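Local coordinates for protein dehydrogenase (Chromobacterium violaceum, PDB 3Q2I) that probably oxidises UDP-GlcNAcA with NAD as cofactor, a step required for the biosynthesis of 2,3-diacetamido-2,3-dideoxy-D-mannuronic acid, at residues Arg23-Asn26 / Asn27-Ala31; Asp46-Pro49 / Ala50-Lys53. All blocks are in the same frame, centred on the assembly; numbering follows the deposited sequence.

Contact 1 (Arg23-Asn26 / Asn27-Ala31); sequences RIAN and NHFGA. With NAI (1,4-dihydronicotinamide adenine dinucleotide), chain B.
His-28 N donates to Ile-24 O at 3.3 Å near the start of the helix, and Asn-27 N makes a weak bond to the same oxygen. The segment follows strand 14-19 in the first beta-alpha-beta unit of a Rossmann fold, and the sequence leading to Ala-25 is consistent with a GxGxxA dinucleotide-binding motif that ends at this alanine. Two successive backbone amides near the helix start hold the two phosphates of the NADH. Arg-23 N donates to NAI O2A at 2.9 Å and Ile-24 N to NAI O2N, both nearly straight. The positive end of the helix dipole would favour these phosphates. The Ile-24 side chain lies against the cofactor too. Its CG1 and CD1 meet ribose and phosphate oxygens, and CG2 sits 3.7 Å from NAI C4N of the nicotinamide ring.

Farther along, the helix bonds are straighter. Phe-29 N reaches Ala-25 O at 2.8 Å, and Gly-30 N reaches Asn-26 O at 3.0 Å. The edge of the His-28 ring is turned to Ile-24 O, with CD2 3.2 Å from that oxygen. Both ring nitrogens bond outside the turn, NE2 to Glu-105 and ND1 to Tyr-308, which fixes the rotation of the ring. Glu-105 also bonds the cofactor, so His-28 is a second-shell residue here. The Phe-29 ring packs on Ala-55, Arg-58 and Thr-59 of helix 49-59. Phe-29 CG stands beside the backbone N (chi1 -59°), which lays the ring back over the preceding turn. Ala-25 O is 3.3 Å above one face, offset toward the rim, and Ala-25 CB touches Phe-29 CZ at 4.0 Å.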
# COMPACT_ATOMS: atom_id res chain seq x y z
N ARG A 23 -13.60 -3.50 -43.15
CA ARG A 23 -13.76 -2.09 -43.33
C ARG A 23 -12.49 -1.34 -43.71
O ARG A 23 -12.49 -0.64 -44.75
CB ARG A 23 -14.49 -1.48 -42.11
CG ARG A 23 -15.05 -0.08 -42.28
CD ARG A 23 -15.78 0.38 -41.00
NE ARG A 23 -16.75 -0.63 -40.58
CZ ARG A 23 -17.26 -0.75 -39.36
NH1 ARG A 23 -16.89 0.05 -38.34
NH2 ARG A 23 -18.17 -1.71 -39.15
N ILE A 24 -11.40 -1.41 -42.91
CA ILE A 24 -10.27 -0.54 -43.29
C ILE A 24 -9.49 -1.18 -44.44
O ILE A 24 -8.69 -0.48 -45.06
CB ILE A 24 -9.18 -0.19 -42.20
CG1 ILE A 24 -8.97 -1.29 -41.19
CG2 ILE A 24 -9.01 1.34 -41.95
CD1 ILE A 24 -8.72 -2.61 -41.79
N ALA A 25 -9.68 -2.46 -44.71
CA ALA A 25 -8.99 -3.01 -45.87
C ALA A 25 -9.39 -2.20 -47.11
O ALA A 25 -8.59 -2.04 -48.04
CB ALA A 25 -9.35 -4.45 -46.06
N ASN A 26 -10.62 -1.68 -47.14
CA ASN A 26 -10.97 -0.77 -48.24
C ASN A 26 -9.95 0.36 -48.47
O ASN A 26 -9.55 0.68 -49.60
CB ASN A 26 -12.38 -0.23 -47.96
CG ASN A 26 -12.87 0.72 -49.00
OD1 ASN A 26 -13.20 0.33 -50.13
ND2 ASN A 26 -12.98 1.99 -48.62
N ASN A 27 -9.48 0.99 -47.39
CA ASN A 27 -8.52 2.08 -47.50
C ASN A 27 -7.14 1.61 -47.96
O ASN A 27 -6.38 2.39 -48.53
CB ASN A 27 -8.29 2.78 -46.15
CG ASN A 27 -9.53 3.41 -45.61
OD1 ASN A 27 -9.58 4.61 -45.37
ND2 ASN A 27 -10.53 2.59 -45.35
N HIS A 28 -6.78 0.38 -47.62
CA HIS A 28 -5.53 -0.20 -48.06
C HIS A 28 -5.64 -0.55 -49.55
O HIS A 28 -4.70 -0.27 -50.32
CB HIS A 28 -5.16 -1.45 -47.25
CG HIS A 28 -4.76 -1.14 -45.83
ND1 HIS A 28 -3.45 -1.14 -45.40
CD2 HIS A 28 -5.52 -0.86 -44.74
CE1 HIS A 28 -3.41 -0.84 -44.10
NE2 HIS A 28 -4.66 -0.68 -43.68
N PHE A 29 -6.77 -1.14 -49.95
CA PHE A 29 -6.97 -1.38 -51.41
C PHE A 29 -6.82 -0.07 -52.20
O PHE A 29 -6.07 0.00 -53.19
CB PHE A 29 -8.33 -2.04 -51.70
CG PHE A 29 -8.56 -3.39 -51.03
CD1 PHE A 29 -7.51 -4.20 -50.63
CD2 PHE A 29 -9.86 -3.82 -50.77
CE1 PHE A 29 -7.76 -5.43 -50.03
CE2 PHE A 29 -10.13 -5.05 -50.18
CZ PHE A 29 -9.06 -5.87 -49.79
N GLY A 30 -7.52 0.98 -51.80
CA GLY A 30 -7.41 2.28 -52.44
C GLY A 30 -5.98 2.77 -52.50
O GLY A 30 -5.50 3.25 -53.53
N ALA A 31 -5.27 2.64 -51.37
CA ALA A 31 -3.90 3.10 -51.30
C ALA A 31 -3.01 2.36 -52.30
O ALA A 31 -2.15 2.97 -52.93
CB ALA A 31 -3.35 2.93 -49.87
PA NAI B . -13.74 -5.49 -39.58
O1A NAI B . -14.51 -6.27 -38.60
O2A NAI B . -14.50 -4.60 -40.65
O5B NAI B . -12.73 -6.38 -40.42
C5B NAI B . -12.72 -7.69 -39.94
C4B NAI B . -12.07 -8.58 -40.99
O4B NAI B . -11.13 -9.54 -40.47
C3B NAI B . -13.36 -9.33 -41.32
O3B NAI B . -13.59 -9.33 -42.74
C2B NAI B . -13.22 -10.69 -40.62
O2B NAI B . -13.92 -11.75 -41.25
C1B NAI B . -11.68 -10.85 -40.78
N9A NAI B . -11.12 -11.87 -39.93
C8A NAI B . -11.39 -12.08 -38.60
N7A NAI B . -10.63 -13.04 -38.16
C5A NAI B . -9.76 -13.45 -39.15
C6A NAI B . -8.75 -14.43 -39.26
N6A NAI B . -8.38 -15.23 -38.21
N1A NAI B . -8.12 -14.57 -40.44
C2A NAI B . -8.47 -13.81 -41.46
N3A NAI B . -9.41 -12.87 -41.43
C4A NAI B . -10.09 -12.69 -40.28
O3 NAI B . -12.77 -4.52 -38.77
PN NAI B . -12.04 -3.25 -39.26
O1N NAI B . -12.78 -2.01 -38.86
O2N NAI B . -11.56 -3.29 -40.73
O5D NAI B . -10.78 -3.04 -38.25
C5D NAI B . -9.71 -3.85 -38.67
C4D NAI B . -8.41 -3.47 -37.97
O4D NAI B . -8.10 -2.16 -38.47
C3D NAI B . -8.54 -3.25 -36.44
O3D NAI B . -7.27 -3.59 -35.88
C2D NAI B . -8.73 -1.73 -36.31
O2D NAI B . -8.19 -1.22 -35.09
C1D NAI B . -7.91 -1.16 -37.49
N1N NAI B . -8.38 0.14 -37.94
C2N NAI B . -7.52 1.12 -38.09
C3N NAI B . -7.91 2.41 -38.44
C7N NAI B . -6.93 3.50 -38.64
O7N NAI B . -7.16 4.69 -38.52
N7N NAI B . -5.64 3.20 -38.97
C4N NAI B . -9.30 2.65 -38.54
C5N NAI B . -10.15 1.56 -38.48
C6N NAI B . -9.68 0.31 -38.17

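Contact 2 (Asp46-Pro49 / Ala50-Lys53); sequences DIDP and AALK. With NAI (1,4-dihydronicotinamide adenine dinucleotide), chain B.
Asp-46 meets the helix with its CB, which lies 4.0 Å from Leu-52 CB. From there the side chain runs to the cofactor. CG is anti to the backbone N (chi1 -157°), and this carries the carboxylate to the adenosine ribose. OD1 accepts from the NAI O2B hydroxyl at 2.7 Å. OD2 accepts from NAI O3B at 2.5 Å, and also from Cys-21 N. OD2 touches Ala-51 CB as well, at 3.8 Å. An acidic residue after the second strand, holding both ribose hydroxyls, is the classic mark of NAD-binding Rossmann folds. OD1 has a further task: Asp-48 N donates to it at 2.8 Å, 20° out of the carboxylate plane, on the anti side. This closes an Asx turn and ties the ribose site to the start of helix 49-59.

Asp-48 is the N-cap of that helix. Its OD2 takes a weak capping bond from Ala-50 N, bent to 125°. Its backbone O accepts a straighter bond from Leu-52 N, and Pro-49 O accepts from Lys-53 N at 2.8 Å. The Leu-52 side chain turns back to the loop, with CD1 against Asp-46 N and CD2 near Asp-46 O. Ile-47 lies over one face of the adenine, with CG2 3.6 Å from NAI N1A, and Ile-47 also packs on Met-3 of a second subunit.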
# COMPACT_ATOMS: atom_id res chain seq x y z
N ASP A 46 -9.33 -14.02 -45.93
CA ASP A 46 -10.41 -13.79 -44.96
C ASP A 46 -11.12 -15.09 -44.60
O ASP A 46 -11.30 -15.98 -45.46
CB ASP A 46 -11.38 -12.69 -45.42
CG ASP A 46 -12.14 -12.06 -44.26
OD1 ASP A 46 -12.77 -12.83 -43.50
OD2 ASP A 46 -12.08 -10.82 -44.10
N ILE A 47 -11.45 -15.27 -43.32
CA ILE A 47 -12.13 -16.51 -42.93
C ILE A 47 -13.62 -16.47 -43.32
O ILE A 47 -14.33 -17.47 -43.14
CB ILE A 47 -11.98 -16.82 -41.42
CG1 ILE A 47 -12.56 -15.67 -40.58
CG2 ILE A 47 -10.55 -17.18 -41.08
CD1 ILE A 47 -12.69 -16.03 -39.08
N ASP A 48 -14.12 -15.31 -43.74
CA ASP A 48 -15.51 -15.20 -44.18
C ASP A 48 -15.55 -15.22 -45.71
O ASP A 48 -15.08 -14.27 -46.35
CB ASP A 48 -16.11 -13.89 -43.66
CG ASP A 48 -17.57 -13.73 -44.05
OD1 ASP A 48 -18.36 -13.18 -43.25
OD2 ASP A 48 -17.93 -14.17 -45.15
N PRO A 49 -16.09 -16.29 -46.31
CA PRO A 49 -16.14 -16.43 -47.77
C PRO A 49 -16.63 -15.22 -48.57
O PRO A 49 -16.01 -14.82 -49.57
CB PRO A 49 -17.06 -17.62 -47.95
CG PRO A 49 -16.78 -18.50 -46.75
CD PRO A 49 -16.48 -17.53 -45.62
N ALA A 50 -17.72 -14.59 -48.14
CA ALA A 50 -18.20 -13.41 -48.83
C ALA A 50 -17.25 -12.22 -48.78
O ALA A 50 -17.12 -11.47 -49.76
CB ALA A 50 -19.59 -13.01 -48.29
N ALA A 51 -16.65 -11.95 -47.62
CA ALA A 51 -15.80 -10.77 -47.55
C ALA A 51 -14.59 -11.01 -48.48
O ALA A 51 -14.07 -10.08 -49.08
CB ALA A 51 -15.31 -10.57 -46.07
N LEU A 52 -14.11 -12.25 -48.47
CA LEU A 52 -12.99 -12.64 -49.31
C LEU A 52 -13.35 -12.56 -50.79
O LEU A 52 -12.61 -11.97 -51.57
CB LEU A 52 -12.58 -14.07 -48.98
CG LEU A 52 -11.39 -14.62 -49.78
CD1 LEU A 52 -10.09 -13.82 -49.57
CD2 LEU A 52 -11.14 -16.08 -49.58
N LYS A 53 -14.56 -13.02 -51.11
CA LYS A 53 -15.05 -12.90 -52.49
C LYS A 53 -15.03 -11.45 -52.96
O LYS A 53 -14.53 -11.15 -54.05
CB LYS A 53 -16.44 -13.55 -52.59
CG LYS A 53 -17.15 -13.30 -53.93
CD LYS A 53 -18.15 -14.43 -54.15
CE LYS A 53 -19.56 -13.95 -54.39
NZ LYS A 53 -19.64 -13.26 -55.70
PA NAI B . -13.74 -5.49 -39.58
O1A NAI B . -14.51 -6.27 -38.60
O2A NAI B . -14.50 -4.60 -40.65
O5B NAI B . -12.73 -6.38 -40.42
C5B NAI B . -12.72 -7.69 -39.94
C4B NAI B . -12.07 -8.58 -40.99
O4B NAI B . -11.13 -9.54 -40.47
C3B NAI B . -13.36 -9.33 -41.32
O3B NAI B . -13.59 -9.33 -42.74
C2B NAI B . -13.22 -10.69 -40.62
O2B NAI B . -13.92 -11.75 -41.25
C1B NAI B . -11.68 -10.85 -40.78
N9A NAI B . -11.12 -11.87 -39.93
C8A NAI B . -11.39 -12.08 -38.60
N7A NAI B . -10.63 -13.04 -38.16
C5A NAI B . -9.76 -13.45 -39.15
C6A NAI B . -8.75 -14.43 -39.26
N6A NAI B . -8.38 -15.23 -38.21
N1A NAI B . -8.12 -14.57 -40.44
C2A NAI B . -8.47 -13.81 -41.46
N3A NAI B . -9.41 -12.87 -41.43
C4A NAI B . -10.09 -12.69 -40.28
O3 NAI B . -12.77 -4.52 -38.77
PN NAI B . -12.04 -3.25 -39.26
O1N NAI B . -12.78 -2.01 -38.86
O2N NAI B . -11.56 -3.29 -40.73
O5D NAI B . -10.78 -3.04 -38.25
C5D NAI B . -9.71 -3.85 -38.67
C4D NAI B . -8.41 -3.47 -37.97
O4D NAI B . -8.10 -2.16 -38.47
C3D NAI B . -8.54 -3.25 -36.44
O3D NAI B . -7.27 -3.59 -35.88
C2D NAI B . -8.73 -1.73 -36.31
O2D NAI B . -8.19 -1.22 -35.09
C1D NAI B . -7.91 -1.16 -37.49
N1N NAI B . -8.38 0.14 -37.94
C2N NAI B . -7.52 1.12 -38.09
C3N NAI B . -7.91 2.41 -38.44
C7N NAI B . -6.93 3.50 -38.64
O7N NAI B . -7.16 4.69 -38.52
N7N NAI B . -5.64 3.20 -38.97
C4N NAI B . -9.30 2.65 -38.54
C5N NAI B . -10.15 1.56 -38.48
C6N NAI B . -9.68 0.31 -38.17

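In the fold
Both contacts are helix starts in the same Rossmann domain and touch one NADH, with centres about 15 Å apart. Contact 1 is partly buried and lies about 15 Å from the chain centre. Contact 2 is a surface contact, about 25 Å out. Their chemistry differs with the part of the cofactor they meet. Residues 23-31 offer backbone N-H groups to negative phosphates, while residues 46-53 offer a carboxylate to ribose hydroxyls. Strand 39-45 lies between the two helices in the chain. Only contact 2 reaches another subunit.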